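Local coordinates for globin domain-containing protein (Pseudomonas aeruginosa, PDB 1TU9) that probably binds and carries oxygen through an iron-bearing heme group, as a single-chain bacterial member of the globin family, at residues A[93-96]-A[97-101]. Sequence-based numbering, arbitrary orientation. Where two conformers were deposited one is given.
Sequences LWLD and ALLMA. With HEM (protoporphyrin IX containing Fe), chain B; PPI (propanoic acid), chain C.
L93, W94, L95 and D96 accept i to i+4 hydrogen bonds from A97, L98, L99 and M100, four consecutive links within helix 90-105. The bond from L99 N to L95 O, at 2.9 Å, is the straightest (N-H...O 165°), and those from A97 and M100 bend somewhat more. Two side-chain pairs follow the same four-residue spacing. W94 and L98 run side by side: the methyl CD2 of L98 approaches the six-membered ring of the indole obliquely, 3.7 Å from W94 CZ3. With CG anti to the backbone N (chi1 -176°), W94 reaches out from the helix to the heme. The vinyl carbon CAB of HEM lies 3.3 Å above the indole plane, over its centre. At the ring edge, close to the plane, the methyl carbon C3 of the bound propanoic acid is 3.2 Å from W94 NE1, and this ligand's O1 coordinates the iron at 1.9 Å. F26 and F30 of helix 22-32 pack edge-to-face with the indole. L95 and L99 form the second pair, L95 CD1 lying 3.5 Å from L99 CD2, and this ridge rests on helix 111-130 through M121, R118 and R114. On that side D96 OD1 also makes a salt bridge with R118, linking the D96 carboxylate to helix 111-130. Helix 90-105 thus packs on helix 111-130 along one face and, through W94, lines the heme pocket of the globin fold, where the indole borders the iron-bound propanoic acid beside a heme vinyl group.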
# COMPACT_ATOMS: atom_id res chain seq x y z
N LEU A 93 -1.14 -9.06 3.47
CA LEU A 93 -1.02 -8.44 4.80
C LEU A 93 -0.92 -6.93 4.72
O LEU A 93 -1.49 -6.22 5.55
CB LEU A 93 0.17 -9.03 5.55
CG LEU A 93 0.17 -10.54 5.78
CD1 LEU A 93 1.45 -10.95 6.47
CD2 LEU A 93 -1.05 -10.98 6.57
N TRP A 94 -0.20 -6.44 3.71
CA TRP A 94 -0.11 -5.00 3.46
C TRP A 94 -1.49 -4.42 3.19
O TRP A 94 -1.90 -3.42 3.78
CB TRP A 94 0.83 -4.79 2.26
CG TRP A 94 1.11 -3.36 1.90
CD1 TRP A 94 2.19 -2.61 2.29
CD2 TRP A 94 0.35 -2.50 1.04
NE1 TRP A 94 2.12 -1.35 1.76
CE2 TRP A 94 0.99 -1.25 0.99
CE3 TRP A 94 -0.84 -2.66 0.32
CZ2 TRP A 94 0.50 -0.18 0.25
CZ3 TRP A 94 -1.32 -1.59 -0.43
CH2 TRP A 94 -0.65 -0.37 -0.46
N LEU A 95 -2.25 -5.09 2.33
CA LEU A 95 -3.56 -4.58 1.96
C LEU A 95 -4.52 -4.65 3.14
O LEU A 95 -5.30 -3.73 3.37
CB LEU A 95 -4.10 -5.32 0.73
CG LEU A 95 -5.40 -4.76 0.15
CD1 LEU A 95 -5.26 -3.29 -0.23
CD2 LEU A 95 -5.76 -5.59 -1.08
N ASP A 96 -4.48 -5.73 3.91
CA ASP A 96 -5.32 -5.82 5.09
C ASP A 96 -5.02 -4.68 6.08
O ASP A 96 -5.93 -4.10 6.66
CB ASP A 96 -5.13 -7.14 5.84
CG ASP A 96 -5.66 -8.34 5.11
OD1 ASP A 96 -6.47 -8.20 4.18
OD2 ASP A 96 -5.30 -9.48 5.45
N ALA A 97 -3.75 -4.36 6.28
CA ALA A 97 -3.35 -3.32 7.21
C ALA A 97 -3.82 -1.95 6.71
O ALA A 97 -4.29 -1.11 7.49
CB ALA A 97 -1.84 -3.33 7.41
N LEU A 98 -3.73 -1.74 5.40
CA LEU A 98 -4.21 -0.52 4.78
C LEU A 98 -5.71 -0.36 4.97
O LEU A 98 -6.17 0.72 5.37
CB LEU A 98 -3.85 -0.49 3.30
CG LEU A 98 -4.30 0.75 2.53
CD1 LEU A 98 -3.75 2.04 3.11
CD2 LEU A 98 -3.91 0.62 1.06
N LEU A 99 -6.47 -1.40 4.72
CA LEU A 99 -7.90 -1.33 4.88
C LEU A 99 -8.31 -1.04 6.32
O LEU A 99 -9.27 -0.30 6.56
CB LEU A 99 -8.57 -2.60 4.35
CG LEU A 99 -8.90 -2.55 2.86
CD1 LEU A 99 -10.07 -1.60 2.66
CD2 LEU A 99 -7.75 -2.12 1.94
N MET A 100 -7.58 -1.59 7.28
CA MET A 100 -7.85 -1.30 8.69
C MET A 100 -7.57 0.17 9.00
O MET A 100 -8.37 0.83 9.66
CB MET A 100 -7.01 -2.21 9.57
CG MET A 100 -7.56 -2.39 10.95
SD MET A 100 -6.56 -3.56 11.88
CE MET A 100 -7.19 -3.27 13.49
N ALA A 101 -6.45 0.70 8.50
CA ALA A 101 -6.10 2.11 8.71
C ALA A 101 -7.12 3.05 8.04
O ALA A 101 -7.50 4.07 8.62
CB ALA A 101 -4.71 2.39 8.21
CHA HEM B . 10.79 0.04 0.54
CHB HEM B . 6.35 0.97 -1.42
CHC HEM B . 5.00 -3.43 -0.25
CHD HEM B . 8.96 -4.04 2.45
C1A HEM B . 9.73 0.62 -0.16
C2A HEM B . 9.76 1.89 -0.87
C3A HEM B . 8.56 2.15 -1.39
C4A HEM B . 7.67 1.06 -1.05
CMA HEM B . 8.17 3.40 -2.21
CAA HEM B . 10.99 2.79 -1.00
CBA HEM B . 11.50 2.73 -2.45
CGA HEM B . 11.55 1.32 -3.01
O1A HEM B . 12.38 0.51 -2.54
O2A HEM B . 10.77 1.00 -3.95
C1B HEM B . 5.58 -0.15 -1.31
C2B HEM B . 4.22 -0.37 -1.80
C3B HEM B . 3.85 -1.60 -1.48
C4B HEM B . 4.98 -2.18 -0.76
CMB HEM B . 3.36 0.69 -2.54
CAB HEM B . 2.48 -2.29 -1.76
CBB HEM B . 1.83 -2.16 -2.91
C1C HEM B . 5.93 -3.92 0.64
C2C HEM B . 5.72 -5.11 1.40
C3C HEM B . 6.79 -5.28 2.18
C4C HEM B . 7.71 -4.21 1.91
CMC HEM B . 4.47 -5.98 1.29
CAC HEM B . 6.97 -6.46 3.14
CBC HEM B . 7.64 -6.35 4.28
C1D HEM B . 9.83 -3.03 2.18
C2D HEM B . 11.12 -2.93 2.78
C3D HEM B . 11.73 -1.67 2.22
C4D HEM B . 10.73 -1.11 1.32
CMD HEM B . 11.75 -3.90 3.79
CAD HEM B . 13.11 -1.14 2.62
CBD HEM B . 13.01 -0.50 4.02
CGD HEM B . 14.36 -0.05 4.52
O1D HEM B . 15.21 -0.93 4.83
O2D HEM B . 14.62 1.18 4.61
NA HEM B . 8.44 0.16 -0.31
NB HEM B . 6.02 -1.29 -0.69
NC HEM B . 7.15 -3.37 0.96
ND HEM B . 9.64 -1.96 1.33
FE HEM B . 7.93 -1.58 0.29
C1 PPI C . 6.80 -0.38 2.58
C2 PPI C . 5.50 -1.07 2.43
C3 PPI C . 4.67 -0.66 3.58
O1 PPI C . 7.70 -0.54 1.82
O2 PPI C . 7.01 0.43 3.63